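Local atomic coordinates of CysQ, sulfite synthesis pathway protein (Bacteroides thetaiotaomicron VPI-5482, PDB entry 3B8B), a protein that probably hydrolyses adenosine 3',5'-bisphosphate to AMP and phosphate with the help of magnesium ions, as a member of the inositol monophosphatase family. Residues A[238-243]-A[282-287]; A[118-123]-A[138-143]. One frame throughout, in Å; residues are numbered along the deposited sequence.

Contact 1 (A[238-243]-A[282-287]). With SO4 (sulfate ion), chain B.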
# COMPACT_ATOMS: atom_id res chain seq x y z
N TYR A 238 13.73 3.07 0.23
CA TYR A 238 13.22 1.78 -0.22
C TYR A 238 13.38 1.73 -1.75
O TYR A 238 12.54 2.30 -2.46
CB TYR A 238 11.78 1.56 0.20
CG TYR A 238 11.08 0.41 -0.48
CD1 TYR A 238 11.78 -0.76 -0.80
CD2 TYR A 238 9.74 0.48 -0.83
CE1 TYR A 238 11.15 -1.81 -1.46
CE2 TYR A 238 9.10 -0.56 -1.49
CZ TYR A 238 9.81 -1.71 -1.82
OH TYR A 238 9.17 -2.75 -2.48
N PRO A 239 14.47 1.11 -2.22
CA PRO A 239 14.67 0.98 -3.67
C PRO A 239 14.10 -0.34 -4.12
O PRO A 239 14.31 -1.37 -3.46
CB PRO A 239 16.19 1.03 -3.79
CG PRO A 239 16.67 0.32 -2.51
CD PRO A 239 15.63 0.58 -1.46
N ARG A 240 13.37 -0.35 -5.22
CA ARG A 240 12.83 -1.60 -5.74
C ARG A 240 13.09 -1.64 -7.24
O ARG A 240 12.35 -1.06 -8.04
CB ARG A 240 11.35 -1.77 -5.41
CG ARG A 240 10.85 -3.18 -5.66
CD ARG A 240 11.52 -4.08 -4.68
NE ARG A 240 11.21 -5.48 -4.82
CZ ARG A 240 10.13 -6.06 -4.28
NH1 ARG A 240 9.24 -5.34 -3.62
NH2 ARG A 240 9.96 -7.38 -4.40
N PHE A 241 14.18 -2.32 -7.61
CA PHE A 241 14.59 -2.45 -9.02
C PHE A 241 14.14 -3.81 -9.52
O PHE A 241 14.94 -4.72 -9.81
CB PHE A 241 16.09 -2.23 -9.17
CG PHE A 241 16.56 -0.84 -8.78
CD1 PHE A 241 15.69 0.14 -8.27
CD2 PHE A 241 17.89 -0.51 -8.91
CE1 PHE A 241 16.18 1.41 -7.90
CE2 PHE A 241 18.36 0.74 -8.58
CZ PHE A 241 17.52 1.69 -8.07
N ALA A 242 12.81 -3.93 -9.58
CA ALA A 242 12.12 -5.17 -9.85
C ALA A 242 10.75 -4.77 -10.38
O ALA A 242 10.26 -3.71 -10.03
CB ALA A 242 12.00 -5.99 -8.58
N PRO A 243 10.13 -5.63 -11.17
CA PRO A 243 8.79 -5.36 -11.67
C PRO A 243 7.74 -5.43 -10.54
O PRO A 243 7.74 -6.35 -9.72
CB PRO A 243 8.58 -6.43 -12.74
CG PRO A 243 9.47 -7.54 -12.33
CD PRO A 243 10.63 -6.94 -11.62
N PRO A 282 7.73 0.93 -13.62
CA PRO A 282 9.20 0.81 -13.73
C PRO A 282 9.83 0.67 -12.35
O PRO A 282 9.13 0.74 -11.32
CB PRO A 282 9.62 2.14 -14.36
CG PRO A 282 8.61 3.11 -13.86
CD PRO A 282 7.29 2.32 -13.81
N TRP A 283 11.16 0.53 -12.32
CA TRP A 283 11.90 0.60 -11.09
C TRP A 283 11.54 1.86 -10.33
O TRP A 283 11.37 2.91 -10.95
CB TRP A 283 13.38 0.67 -11.38
CG TRP A 283 13.97 -0.56 -11.99
CD1 TRP A 283 13.37 -1.75 -12.17
CD2 TRP A 283 15.33 -0.71 -12.41
NE1 TRP A 283 14.27 -2.66 -12.72
CE2 TRP A 283 15.48 -2.03 -12.88
CE3 TRP A 283 16.42 0.14 -12.44
CZ2 TRP A 283 16.69 -2.52 -13.38
CZ3 TRP A 283 17.63 -0.35 -12.92
CH2 TRP A 283 17.75 -1.65 -13.40
N PHE A 284 11.46 1.77 -9.01
CA PHE A 284 11.18 2.95 -8.18
C PHE A 284 12.08 3.03 -6.95
O PHE A 284 12.71 2.04 -6.57
CB PHE A 284 9.69 3.03 -7.80
CG PHE A 284 9.22 1.95 -6.88
CD1 PHE A 284 9.40 2.07 -5.51
CD2 PHE A 284 8.58 0.81 -7.36
CE1 PHE A 284 8.98 1.11 -4.66
CE2 PHE A 284 8.14 -0.17 -6.49
CZ PHE A 284 8.33 -0.01 -5.13
N ILE A 285 12.09 4.22 -6.36
CA ILE A 285 12.83 4.52 -5.13
C ILE A 285 11.96 5.42 -4.26
O ILE A 285 11.56 6.52 -4.70
CB ILE A 285 14.12 5.29 -5.40
CG1 ILE A 285 15.07 4.49 -6.31
CG2 ILE A 285 14.85 5.62 -4.11
CD1 ILE A 285 16.16 5.34 -6.83
N VAL A 286 11.71 4.99 -3.03
CA VAL A 286 10.97 5.78 -2.07
C VAL A 286 11.98 6.44 -1.15
O VAL A 286 12.83 5.76 -0.55
CB VAL A 286 10.02 4.90 -1.23
CG1 VAL A 286 9.05 5.81 -0.41
CG2 VAL A 286 9.24 3.90 -2.09
N GLU A 287 11.90 7.77 -1.03
CA GLU A 287 12.84 8.53 -0.20
C GLU A 287 12.20 9.88 0.12
O GLU A 287 11.13 10.21 -0.39
CB GLU A 287 14.19 8.68 -0.93
CG GLU A 287 14.09 9.45 -2.24
CD GLU A 287 15.40 9.51 -3.07
OE1 GLU A 287 15.70 8.56 -3.81
OE2 GLU A 287 16.07 10.54 -3.00
S SO4 B . 7.04 -7.81 -1.87
O1 SO4 B . 6.97 -6.35 -2.03
O2 SO4 B . 5.66 -8.30 -1.76
O3 SO4 B . 7.62 -8.39 -3.10
O4 SO4 B . 7.85 -8.24 -0.78
O HOH W 1 8.48 -1.67 -9.97
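Tyr-238 and Arg-240 both set CG anti to the backbone N (chi1 167° and -167°), while Phe-284, facing them, holds its CG between its own N and carbonyl carbon; the three residues already share one face of an antiparallel strand pair, 238-240 against 284-287, and these torsions turn the two rings and the arginine chain so that they meet there, in the four-stranded antiparallel sheet of this inositol monophosphatase-family fold. Phe-284 turns its ring edge toward the ring face of Tyr-238 in an offset T-shaped pair, planes at 84°, with CE1 3.6 Å from Tyr-238 CE2. The same phenylalanine offers a face to Arg-240, whose CB sits over it 3.8 Å from the centroid, a CH-pi contact. Val-286 CG2 continues the row beside Tyr-238 CD2, and Val-230 of helix 225-232 packs on both residues. Four backbone hydrogen bonds tie Tyr-238 to Val-286 and Arg-240 to Phe-284, each pair joined in both directions. Past the strand end Phe-241 lies over Trp-283: its CB is centred above the five-membered ring, while its own ring runs nearly parallel to the six-membered one but is displaced well to the side of it. Farther out, the arginine chain bends at chi2 and carries its guanidinium away from the opposite strand to a sulfate, probably from the crystallisation liquor, which Ser-194 and Lys-226 also bind. Arg-240 NH2 donates to SO4 O3 at 2.9 Å, in a nearly straight bond. Arg-240 NH1 has two acceptors, both in the guanidinium plane, which would help to fix its rotation: Arg-240 NH1 lies 2.9 Å from SO4 O1 and 2.8 Å from Tyr-238 OH.

Contact 2 (A[118-123]-A[138-143])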
# COMPACT_ATOMS: atom_id res chain seq x y z
N GLY A 118 3.12 -13.40 7.42
CA GLY A 118 2.20 -12.49 8.07
C GLY A 118 2.17 -11.03 7.65
O GLY A 118 1.35 -10.28 8.19
N GLU A 119 3.06 -10.61 6.73
CA GLU A 119 3.17 -9.18 6.36
C GLU A 119 2.61 -8.89 4.96
O GLU A 119 3.24 -8.25 4.12
CB GLU A 119 4.60 -8.68 6.57
CG GLU A 119 4.98 -8.75 8.06
CD GLU A 119 6.40 -8.28 8.37
OE1 GLU A 119 7.11 -7.81 7.45
OE2 GLU A 119 6.83 -8.37 9.58
N PHE A 120 1.43 -9.43 4.74
CA PHE A 120 0.62 -9.11 3.55
C PHE A 120 -0.31 -7.92 3.89
O PHE A 120 -0.53 -7.60 5.06
CB PHE A 120 -0.17 -10.33 3.08
CG PHE A 120 -0.98 -10.99 4.18
CD1 PHE A 120 -2.25 -10.55 4.52
CD2 PHE A 120 -0.42 -12.05 4.90
CE1 PHE A 120 -2.97 -11.17 5.53
CE2 PHE A 120 -1.15 -12.67 5.90
CZ PHE A 120 -2.39 -12.21 6.24
N THR A 121 -0.84 -7.28 2.85
CA THR A 121 -1.55 -6.03 3.01
C THR A 121 -2.75 -5.93 2.05
O THR A 121 -2.80 -6.58 1.00
CB THR A 121 -0.65 -4.82 2.68
OG1 THR A 121 -0.18 -4.94 1.32
CG2 THR A 121 0.57 -4.72 3.64
N VAL A 122 -3.69 -5.08 2.44
CA VAL A 122 -4.76 -4.59 1.57
C VAL A 122 -4.35 -3.18 1.14
O VAL A 122 -3.90 -2.39 1.98
CB VAL A 122 -6.10 -4.53 2.33
CG1 VAL A 122 -7.23 -4.11 1.37
CG2 VAL A 122 -6.44 -5.89 3.00
N ASN A 123 -4.50 -2.88 -0.16
CA ASN A 123 -4.03 -1.61 -0.74
C ASN A 123 -5.14 -0.95 -1.56
O ASN A 123 -5.64 -1.54 -2.52
CB ASN A 123 -2.81 -1.80 -1.65
CG ASN A 123 -1.64 -2.41 -0.90
OD1 ASN A 123 -0.77 -1.69 -0.45
ND2 ASN A 123 -1.68 -3.74 -0.71
N TYR A 138 -3.81 -1.58 4.89
CA TYR A 138 -4.15 -2.30 6.11
C TYR A 138 -3.34 -3.58 6.18
O TYR A 138 -3.25 -4.32 5.19
CB TYR A 138 -5.65 -2.60 6.20
CG TYR A 138 -6.07 -3.20 7.54
CD1 TYR A 138 -5.71 -2.59 8.75
CD2 TYR A 138 -6.85 -4.35 7.61
CE1 TYR A 138 -6.10 -3.13 9.95
CE2 TYR A 138 -7.23 -4.88 8.81
CZ TYR A 138 -6.88 -4.27 9.97
OH TYR A 138 -7.30 -4.81 11.17
N VAL A 139 -2.72 -3.81 7.34
CA VAL A 139 -1.90 -4.99 7.60
C VAL A 139 -2.71 -5.89 8.55
O VAL A 139 -2.70 -5.67 9.77
CB VAL A 139 -0.55 -4.62 8.26
CG1 VAL A 139 0.36 -5.86 8.28
CG2 VAL A 139 0.12 -3.44 7.51
N PRO A 140 -3.50 -6.82 8.00
CA PRO A 140 -4.49 -7.49 8.86
C PRO A 140 -3.93 -8.25 10.07
O PRO A 140 -4.52 -8.21 11.16
CB PRO A 140 -5.23 -8.42 7.90
CG PRO A 140 -5.07 -7.80 6.57
CD PRO A 140 -3.68 -7.22 6.58
N VAL A 141 -2.81 -8.95 9.91
CA VAL A 141 -2.24 -9.70 11.04
C VAL A 141 -1.85 -8.80 12.21
O VAL A 141 -2.07 -9.14 13.37
CB VAL A 141 -1.05 -10.57 10.58
CG1 VAL A 141 -0.35 -11.21 11.82
CG2 VAL A 141 -1.54 -11.66 9.58
N LYS A 142 -1.30 -7.64 11.89
CA LYS A 142 -0.79 -6.68 12.86
C LYS A 142 -1.80 -5.64 13.34
O LYS A 142 -1.49 -4.86 14.25
CB LYS A 142 0.41 -5.94 12.25
CG LYS A 142 1.56 -6.82 11.81
CD LYS A 142 2.74 -6.04 11.45
CE LYS A 142 3.37 -5.47 12.69
NZ LYS A 142 4.76 -5.18 12.41
N LYS A 143 -2.97 -5.61 12.69
CA LYS A 143 -4.05 -4.65 12.94
C LYS A 143 -3.50 -3.22 12.87
O LYS A 143 -3.82 -2.36 13.70
CB LYS A 143 -4.74 -4.95 14.27
CG LYS A 143 -5.47 -6.28 14.25
CD LYS A 143 -4.56 -7.46 14.57
CE LYS A 143 -5.27 -8.82 14.32
NZ LYS A 143 -4.40 -9.96 14.65
O HOH W 2 -0.96 -8.96 7.56
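Val-141 leans on Gly-118 and Phe-120, and its atoms can be followed outward. CB rests 3.4 Å from Gly-118 O; CG1 stays 4.1 Å from Gly-118 O; a chi1 of 173° puts CG2 anti to the carbonyl carbon, where Val-141 CG2 lies 3.5 Å from both Gly-118 O and Phe-120 CZ, the valine and phenylalanine side chains crossing at about a right angle. The neighbouring ring atom, Phe-120 CE1, lies 4.1 Å from Pro-140 CG, the two side chains meeting at a slant. These residues close the open end of the beta hairpin 121-128/131-139 in the central mixed sheet, where Val-122 and Tyr-138 form an antiparallel hydrogen-bonded pair, Val-122 N to Tyr-138 O 2.9 Å. Where the strands part, a water takes over: it donates to Gly-118 O and Phe-120 O, accepts from Val-141 N, and sits over the centre of the Phe-120 ring. Tyr-42 and Phe-113 meet this ring edge-to-face. A serine in place of Phe-120 would probably leave Val-141 CG2 and Pro-140 CG without their aromatic neighbour and open a gap beside the water. In the strands themselves, Thr-121 CG2 lies 4.1 Å from Val-139 CG2.

In the fold
Contact 2 closes before contact 1 opens along the chain; their centres are about 21 Å apart and their nearest atoms about 10 Å, so they do not touch. Helix 225-232 links them: Ile-225 touches Thr-121 and Val-139, whereas Lys-226, Ile-227 and Val-230 lie against Tyr-238. Both also flank the predicted magnesium site. The side chain of Thr-121 is about 4 Å from that of Asp-108, and that of Arg-240 about 7 Å from the same aspartate; Phe-284 stands about 7 Å from Asp-248, side chain to side chain. The sulfate on Arg-240 is consistent with an anion-binding patch beside the probable catalytic centre.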